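Major capsid protein (PDB 5TIP) self-assembles as trimers into the large icosahedral, glycan-decorated capsid of a chlorella virus, supplying its 5040 major subunits. Local coordinates at residues T269-Q273 / P297-T302; T83-P87 / V182-N186. One frame throughout, in Å; residues are numbered along the deposited sequence.

Contact 1. Residues T269-Q273 / P297-T302. With BGC (beta-D-glucopyranose), chain F; GLA (alpha-D-galactopyranose), chain B.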
ATOM      1  N   THR A 269      26.033 -12.093 -16.443  1.00 34.58           N
ATOM      2  CA  THR A 269      26.142 -11.289 -17.656  1.00 34.51           C
ATOM      3  C   THR A 269      25.157 -10.125 -17.644  1.00 33.39           C
ATOM      4  O   THR A 269      25.485  -9.024 -18.104  1.00 34.31           O
ATOM      5  CB  THR A 269      25.921 -12.169 -18.888  1.00 33.55           C
ATOM      6  OG1 THR A 269      26.850 -13.260 -18.866  1.00 33.68           O
ATOM      7  CG2 THR A 269      26.127 -11.366 -20.164  1.00 34.54           C
ATOM      8  N   ASN A 270      23.954 -10.337 -17.112  1.00 32.16           N
ATOM      9  CA  ASN A 270      22.884  -9.350 -17.166  1.00 28.55           C
ATOM     10  C   ASN A 270      22.482  -8.941 -15.758  1.00 26.56           C
ATOM     11  O   ASN A 270      22.232  -9.797 -14.903  1.00 29.20           O
ATOM     12  CB  ASN A 270      21.672  -9.895 -17.922  1.00 27.80           C
ATOM     13  CG  ASN A 270      22.009 -10.298 -19.342  1.00 29.97           C
ATOM     14  OD1 ASN A 270      22.571  -9.510 -20.104  1.00 32.90           O
ATOM     15  ND2 ASN A 270      21.677 -11.530 -19.703  1.00 30.41           N
ATOM     16  N   TYR A 271      22.414  -7.632 -15.527  1.00 24.75           N
ATOM     17  CA  TYR A 271      22.107  -7.109 -14.205  1.00 22.92           C
ATOM     18  C   TYR A 271      20.660  -7.404 -13.836  1.00 24.10           C
ATOM     19  O   TYR A 271      19.746  -7.189 -14.637  1.00 31.08           O
ATOM     20  CB  TYR A 271      22.364  -5.604 -14.158  1.00 22.33           C
ATOM     21  CG  TYR A 271      22.087  -4.977 -12.812  1.00 24.66           C
ATOM     22  CD1 TYR A 271      22.963  -5.156 -11.749  1.00 27.92           C
ATOM     23  CD2 TYR A 271      20.955  -4.200 -12.604  1.00 25.63           C
ATOM     24  CE1 TYR A 271      22.717  -4.583 -10.515  1.00 25.69           C
ATOM     25  CE2 TYR A 271      20.702  -3.622 -11.373  1.00 24.83           C
ATOM     26  CZ  TYR A 271      21.587  -3.817 -10.333  1.00 24.65           C
ATOM     27  OH  TYR A 271      21.343  -3.247  -9.106  1.00 26.35           O
ATOM     28  N   GLY A 272      20.456  -7.903 -12.621  1.00 25.50           N
ATOM     29  CA  GLY A 272      19.121  -8.170 -12.133  1.00 24.63           C
ATOM     30  C   GLY A 272      18.409  -9.333 -12.782  1.00 23.04           C
ATOM     31  O   GLY A 272      17.223  -9.538 -12.508  1.00 22.88           O
ATOM     32  N   GLN A 273      19.082 -10.102 -13.635  1.00 24.04           N
ATOM     33  CA  GLN A 273      18.458 -11.263 -14.263  1.00 26.16           C
ATOM     34  C   GLN A 273      18.484 -12.416 -13.271  1.00 28.12           C
ATOM     35  O   GLN A 273      19.520 -13.051 -13.061  1.00 27.94           O
ATOM     36  CB  GLN A 273      19.164 -11.640 -15.561  1.00 25.70           C
ATOM     37  CG  GLN A 273      18.457 -12.767 -16.303  1.00 25.88           C
ATOM     38  CD  GLN A 273      19.313 -13.407 -17.376  1.00 28.02           C
ATOM     39  OE1 GLN A 273      20.294 -12.826 -17.836  1.00 32.04           O
ATOM     40  NE2 GLN A 273      18.938 -14.613 -17.786  1.00 29.38           N
ATOM     41  N   PRO A 297      18.208 -10.452 -23.017  1.00 28.26           N
ATOM     42  CA  PRO A 297      16.958 -10.172 -22.307  1.00 28.32           C
ATOM     43  C   PRO A 297      16.223  -8.980 -22.900  1.00 33.34           C
ATOM     44  O   PRO A 297      16.770  -8.185 -23.667  1.00 35.16           O
ATOM     45  CB  PRO A 297      17.416  -9.860 -20.874  1.00 28.05           C
ATOM     46  CG  PRO A 297      18.873 -10.211 -20.822  1.00 29.48           C
ATOM     47  CD  PRO A 297      19.386 -10.093 -22.214  1.00 29.46           C
ATOM     48  N   ASP A 298      14.951  -8.877 -22.528  1.00 33.67           N
ATOM     49  CA  ASP A 298      14.196  -7.637 -22.684  1.00 32.20           C
ATOM     50  C   ASP A 298      14.608  -6.765 -21.505  1.00 30.51           C
ATOM     51  O   ASP A 298      14.005  -6.810 -20.433  1.00 31.99           O
ATOM     52  CB  ASP A 298      12.697  -7.914 -22.711  1.00 31.11           C
ATOM     53  CG  ASP A 298      11.870  -6.672 -23.000  1.00 33.08           C
ATOM     54  OD1 ASP A 298      12.445  -5.568 -23.104  1.00 33.37           O
ATOM     55  OD2 ASP A 298      10.633  -6.805 -23.130  1.00 33.24           O
ATOM     56  N   TYR A 299      15.659  -5.964 -21.717  1.00 27.70           N
ATOM     57  CA  TYR A 299      16.365  -5.321 -20.609  1.00 25.97           C
ATOM     58  C   TYR A 299      15.420  -4.532 -19.712  1.00 24.92           C
ATOM     59  O   TYR A 299      15.472  -4.647 -18.483  1.00 26.70           O
ATOM     60  CB  TYR A 299      17.469  -4.412 -21.152  1.00 23.80           C
ATOM     61  CG  TYR A 299      18.599  -5.153 -21.827  1.00 25.75           C
ATOM     62  CD1 TYR A 299      19.519  -5.882 -21.086  1.00 28.20           C
ATOM     63  CD2 TYR A 299      18.752  -5.116 -23.206  1.00 23.74           C
ATOM     64  CE1 TYR A 299      20.557  -6.557 -21.699  1.00 26.75           C
ATOM     65  CE2 TYR A 299      19.787  -5.788 -23.828  1.00 24.00           C
ATOM     66  CZ  TYR A 299      20.685  -6.506 -23.070  1.00 25.07           C
ATOM     67  OH  TYR A 299      21.716  -7.177 -23.685  1.00 30.21           O
ATOM     68  N   GLY A 300      14.537  -3.734 -20.311  1.00 24.33           N
ATOM     69  CA  GLY A 300      13.591  -2.965 -19.523  1.00 22.29           C
ATOM     70  C   GLY A 300      12.621  -3.819 -18.738  1.00 22.40           C
ATOM     71  O   GLY A 300      12.037  -3.341 -17.759  1.00 22.34           O
ATOM     72  N   ASN A 301      12.445  -5.077 -19.137  1.00 22.41           N
ATOM     73  CA  ASN A 301      11.516  -5.983 -18.476  1.00 22.64           C
ATOM     74  C   ASN A 301      12.251  -7.233 -18.006  1.00 24.43           C
ATOM     75  O   ASN A 301      11.782  -8.357 -18.212  1.00 28.69           O
ATOM     76  CB  ASN A 301      10.365  -6.337 -19.424  1.00 26.35           C
ATOM     77  CG  ASN A 301       9.650  -5.103 -19.960  1.00 29.85           C
ATOM     78  OD1 ASN A 301       9.229  -4.238 -19.193  1.00 34.85           O
ATOM     79  ND2 ASN A 301       9.513  -5.018 -21.283  1.00 34.01           N
ATOM     80  N   THR A 302      13.414  -7.036 -17.378  1.00 24.28           N
ATOM     81  CA  THR A 302      14.250  -8.160 -16.965  1.00 22.66           C
ATOM     82  C   THR A 302      13.565  -9.004 -15.896  1.00 24.36           C
ATOM     83  O   THR A 302      13.677 -10.236 -15.904  1.00 27.86           O
ATOM     84  CB  THR A 302      15.598  -7.643 -16.459  1.00 21.37           C
ATOM     85  OG1 THR A 302      16.284  -6.975 -17.526  1.00 24.04           O
ATOM     86  CG2 THR A 302      16.462  -8.784 -15.956  1.00 23.32           C
TER
HETATM   87  C2  BGC F   1       9.341  -3.520 -23.155  1.00 26.37           C
HETATM   88  C3  BGC F   1       8.621  -2.308 -23.756  1.00 30.07           C
HETATM   89  C4  BGC F   1       7.136  -2.350 -23.430  1.00 32.64           C
HETATM   90  C5  BGC F   1       6.924  -2.564 -21.940  1.00 31.04           C
HETATM   91  C6  BGC F   1       5.440  -2.696 -21.633  1.00 30.78           C
HETATM   92  C1  BGC F   1       8.973  -3.729 -21.697  1.00 23.30           C
HETATM   93  O2  BGC F   1      10.752  -3.359 -23.193  1.00 27.46           O
HETATM   94  O3  BGC F   1       8.772  -2.301 -25.178  1.00 30.82           O
HETATM   95  O4  BGC F   1       6.501  -1.152 -23.871  1.00 37.68           O
HETATM   96  O5  BGC F   1       7.563  -3.763 -21.524  1.00 28.63           O
HETATM   97  O6  BGC F   1       4.886  -3.738 -22.441  1.00 32.07           O
HETATM   98  C1  GLA B   8      11.478  -3.767 -28.044  1.00 31.22           C
HETATM   99  C2  GLA B   8      11.208  -5.266 -28.105  1.00 31.25           C
HETATM  100  C3  GLA B   8      11.586  -5.933 -26.791  1.00 31.60           C
HETATM  101  C4  GLA B   8      13.009  -5.560 -26.399  1.00 32.44           C
HETATM  102  C5  GLA B   8      13.197  -4.047 -26.430  1.00 34.49           C
HETATM  103  C6  GLA B   8      14.643  -3.682 -26.121  1.00 37.58           C
HETATM  104  O2  GLA B   8       9.820  -5.495 -28.373  1.00 35.26           O
HETATM  105  O3  GLA B   8      11.483  -7.353 -26.928  1.00 34.37           O
HETATM  106  O4  GLA B   8      13.934  -6.175 -27.302  1.00 33.77           O
HETATM  107  O5  GLA B   8      12.846  -3.537 -27.714  1.00 35.04           O
HETATM  108  O6  GLA B   8      15.075  -4.388 -24.954  1.00 38.12           O
HETATM  109  O   HOH W   1      23.915  -9.331 -23.228  1.00 35.26           O
HETATM  110  O   HOH W   2      19.408  -7.071 -17.335  1.00 23.97           O
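The flat groups of Tyr299 and Asn270 meet at one edge of the phenol ring, where Asn270 OD1 lies near the ring plane, 3.9 Å from Tyr299 CE1. One face of that ring has Pro297 O 3.7 Å above it, offset toward the rim. Both segments belong to one long loop between strands of the C-terminal jelly roll, a Hexon-type capsid fold. The Asn270 amide offers its own flat side to proline: Pro297 CG sits over it, 3.3 Å from Asn270 ND2, so an apolar ring covers a polar group without competing for its bonds. These bonds are made in the amide plane instead, where Asn270 ND2 donates almost straight (167°) to Gln273 OE1 at 2.7 Å. The two residues are the ends of a type II beta turn, and Gly272 suits its third position because phi there is positive. Thr302 turns its methyl to this turn: a chi1 of -63° places OG1 beside the backbone N and sets CG2 anti to that N, and the methyl reaches Gln273 CA at 3.6 Å and rests beside Gly272 O. The same torsion turns the hydroxyl back to its own segment, where Thr302 OG1 donates to Tyr299 O at 2.6 Å; a water joins OG1 to Tyr271 O. Another water links Tyr299 OH to Asn270 OD1, the latter weakly. Asp298, centre of an inverse gamma turn, faces the sugars. Asn301 is an N-glycosylation site, and its ND2, bonded covalently to glucose C1, still donates to Asp298 OD2 at 2.8 Å, meeting the carboxylate from above its plane. The second carboxylate oxygen, Asp298 OD1, takes the hydroxyl of glucose O2, also at 2.8 Å.

Contact 2. Residues T83-P87 / V182-N186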
ATOM      1  N   THR A  83      15.822  -0.535 -23.022  1.00 28.23           N
ATOM      2  CA  THR A  83      17.212  -0.955 -23.135  1.00 28.03           C
ATOM      3  C   THR A  83      18.009  -0.708 -21.862  1.00 23.79           C
ATOM      4  O   THR A  83      19.223  -0.934 -21.850  1.00 23.57           O
ATOM      5  CB  THR A  83      17.882  -0.254 -24.317  1.00 30.35           C
ATOM      6  OG1 THR A  83      17.781   1.166 -24.152  1.00 34.24           O
ATOM      7  CG2 THR A  83      17.217  -0.660 -25.623  1.00 27.54           C
ATOM      8  N   THR A  84      17.363  -0.253 -20.792  1.00 25.80           N
ATOM      9  CA  THR A  84      18.018  -0.064 -19.507  1.00 24.89           C
ATOM     10  C   THR A  84      17.211  -0.766 -18.425  1.00 27.14           C
ATOM     11  O   THR A  84      15.996  -0.941 -18.549  1.00 29.87           O
ATOM     12  CB  THR A  84      18.173   1.422 -19.149  1.00 23.18           C
ATOM     13  OG1 THR A  84      16.886   2.053 -19.145  1.00 24.71           O
ATOM     14  CG2 THR A  84      19.075   2.126 -20.152  1.00 22.08           C
ATOM     15  N   TYR A  85      17.902  -1.171 -17.359  1.00 26.01           N
ATOM     16  CA  TYR A  85      17.261  -1.825 -16.217  1.00 21.95           C
ATOM     17  C   TYR A  85      17.950  -1.326 -14.951  1.00 23.29           C
ATOM     18  O   TYR A  85      19.008  -1.839 -14.574  1.00 26.84           O
ATOM     19  CB  TYR A  85      17.337  -3.343 -16.331  1.00 19.92           C
ATOM     20  CG  TYR A  85      16.491  -4.079 -15.316  1.00 20.74           C
ATOM     21  CD1 TYR A  85      15.105  -4.009 -15.361  1.00 21.02           C
ATOM     22  CD2 TYR A  85      17.074  -4.854 -14.322  1.00 23.31           C
ATOM     23  CE1 TYR A  85      14.324  -4.680 -14.441  1.00 21.73           C
ATOM     24  CE2 TYR A  85      16.299  -5.531 -13.396  1.00 24.11           C
ATOM     25  CZ  TYR A  85      14.925  -5.441 -13.461  1.00 23.86           C
ATOM     26  OH  TYR A  85      14.146  -6.110 -12.545  1.00 28.02           O
ATOM     27  N   TYR A  86      17.340  -0.337 -14.302  1.00 21.77           N
ATOM     28  CA  TYR A  86      17.872   0.279 -13.092  1.00 22.09           C
ATOM     29  C   TYR A  86      19.344   0.679 -13.247  1.00 25.36           C
ATOM     30  O   TYR A  86      20.198   0.223 -12.482  1.00 28.34           O
ATOM     31  CB  TYR A  86      17.690  -0.645 -11.895  1.00 18.87           C
ATOM     32  CG  TYR A  86      16.244  -0.907 -11.531  1.00 18.46           C
ATOM     33  CD1 TYR A  86      15.574  -0.084 -10.639  1.00 20.95           C
ATOM     34  CD2 TYR A  86      15.549  -1.974 -12.084  1.00 20.12           C
ATOM     35  CE1 TYR A  86      14.251  -0.316 -10.305  1.00 23.64           C
ATOM     36  CE2 TYR A  86      14.226  -2.216 -11.757  1.00 18.89           C
ATOM     37  CZ  TYR A  86      13.581  -1.383 -10.867  1.00 20.73           C
ATOM     38  OH  TYR A  86      12.264  -1.619 -10.536  1.00 18.08           O
ATOM     39  N   PRO A  87      19.668   1.532 -14.225  1.00 24.75           N
ATOM     40  CA  PRO A  87      21.087   1.843 -14.461  1.00 23.78           C
ATOM     41  C   PRO A  87      21.724   2.636 -13.332  1.00 26.72           C
ATOM     42  O   PRO A  87      22.897   2.409 -13.012  1.00 32.20           O
ATOM     43  CB  PRO A  87      21.051   2.639 -15.773  1.00 20.87           C
ATOM     44  CG  PRO A  87      19.705   3.265 -15.785  1.00 22.02           C
ATOM     45  CD  PRO A  87      18.785   2.264 -15.150  1.00 22.54           C
ATOM     46  N   VAL A 182      27.453  -0.315 -17.839  1.00 29.76           N
ATOM     47  CA  VAL A 182      26.038  -0.199 -17.496  1.00 28.68           C
ATOM     48  C   VAL A 182      25.231  -0.310 -18.783  1.00 28.66           C
ATOM     49  O   VAL A 182      25.382   0.518 -19.692  1.00 29.95           O
ATOM     50  CB  VAL A 182      25.727   1.112 -16.757  1.00 28.50           C
ATOM     51  CG1 VAL A 182      24.252   1.179 -16.423  1.00 26.15           C
ATOM     52  CG2 VAL A 182      26.566   1.219 -15.492  1.00 29.74           C
ATOM     53  N   GLN A 183      24.369  -1.328 -18.848  1.00 28.10           N
ATOM     54  CA  GLN A 183      23.599  -1.615 -20.053  1.00 25.32           C
ATOM     55  C   GLN A 183      22.699  -0.445 -20.422  1.00 27.59           C
ATOM     56  O   GLN A 183      22.022   0.138 -19.570  1.00 27.22           O
ATOM     57  CB  GLN A 183      22.769  -2.886 -19.859  1.00 24.56           C
ATOM     58  CG  GLN A 183      21.678  -3.072 -20.898  1.00 25.71           C
ATOM     59  CD  GLN A 183      22.230  -3.212 -22.304  1.00 28.06           C
ATOM     60  OE1 GLN A 183      23.289  -3.802 -22.514  1.00 31.32           O
ATOM     61  NE2 GLN A 183      21.510  -2.666 -23.276  1.00 30.33           N
ATOM     62  N   GLY A 184      22.701  -0.101 -21.707  1.00 29.52           N
ATOM     63  CA  GLY A 184      21.900   0.992 -22.205  1.00 28.33           C
ATOM     64  C   GLY A 184      22.432   2.371 -21.893  1.00 27.35           C
ATOM     65  O   GLY A 184      21.809   3.360 -22.300  1.00 28.64           O
ATOM     66  N   VAL A 185      23.571   2.481 -21.211  1.00 30.91           N
ATOM     67  CA  VAL A 185      24.147   3.784 -20.881  1.00 31.42           C
ATOM     68  C   VAL A 185      25.505   3.955 -21.551  1.00 36.37           C
ATOM     69  O   VAL A 185      25.683   4.875 -22.358  1.00 40.94           O
ATOM     70  CB  VAL A 185      24.237   3.967 -19.355  1.00 28.54           C
ATOM     71  CG1 VAL A 185      25.071   5.182 -19.000  1.00 28.05           C
ATOM     72  CG2 VAL A 185      22.841   4.167 -18.780  1.00 25.87           C
ATOM     73  N   ASN A 186      26.467   3.081 -21.228  1.00 34.90           N
ATOM     74  CA  ASN A 186      27.767   3.094 -21.902  1.00 34.16           C
ATOM     75  C   ASN A 186      28.108   1.770 -22.588  1.00 34.05           C
ATOM     76  O   ASN A 186      29.117   1.713 -23.303  1.00 35.09           O
ATOM     77  CB  ASN A 186      28.912   3.504 -20.939  1.00 34.99           C
ATOM     78  CG  ASN A 186      29.251   2.450 -19.920  1.00 34.63           C
ATOM     79  OD1 ASN A 186      28.417   1.643 -19.537  1.00 33.63           O
ATOM     80  ND2 ASN A 186      30.509   2.445 -19.476  1.00 35.67           N
TER
HETATM   81  O   HOH W   3      19.163   3.258 -23.287  1.00 34.57           O
HETATM   82  O   HOH W   4      20.813  -0.623 -17.350  1.00 24.26           O
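Thr84 and Gly184 pack where the two backbones come nearest, their CA atoms 4.8 Å apart. Gly184 suits this place: it has no side chain, and it adopts a positive phi that glycine takes up easily, which lets its CA come close to the other segment. Gly184 CA makes a CA-H...O contact of 3.3 Å with Thr83 O, while Thr84 CG2 lies 3.7 Å from the same CA. The methyl is put there by a chi1 of 57° that sets CG2 anti to the carbonyl carbon and leaves OG1 for its outside partner, Asp133. Farther along, the tight part becomes wholly apolar. Pro87 CB touches two branched side chains, 3.6 Å from Val182 CG1 and 3.8 Å from Val185 CG2; short, stiff groups fill this buried corner. Proline also fits as the first residue of helix 87-91, behind Tyr86 at the N-cap.

The other side is looser and more polar. Partly exposed Gln183 bends at chi2 (62°), bringing its amide back over the neighbouring segment, where NE2 donates to Thr83 O at 3.2 Å, on a lone pair in the carbonyl plane. Gln183 OE1 is held elsewhere, by Gly189 N. Two waters bridge the segments: one donates to both Thr83 OG1 and Gly184 O, the other accepts from Tyr85 N and donates to Gln183 O. Thr83 OG1 is hydrogen-bonded to Asn80 O as well.

Segment 182-186 keeps its shape through Val182: its O accepts from both Val185 N and Asn186 N, and its N donates to Asn186 OD1 at 2.8 Å. The backbone angles of Gln183 and Gly184 fit a type II beta turn, here in an inter-strand loop of the N-terminal jelly roll.

Overall arrangement
Contact 2 comes first along the chain and closes before contact 1 opens. It joins two loops of the N-terminal family region, one after strand 65-76 and one after strand 172-178, whereas contact 1 folds one loop of the C-terminal region, between strands 257-266 and 312-319, against itself. Their centres are only 9 Å apart, on the same side of the chain's centre, and they touch directly: Tyr85 packs on Tyr299, Thr302 and Tyr271, and Gln183 on the Tyr299 ring. Loops from the two jelly rolls thus meet at their junction, where the galactose beside Asp298 also touches Thr83, so this sugar contacts both halves of the subunit.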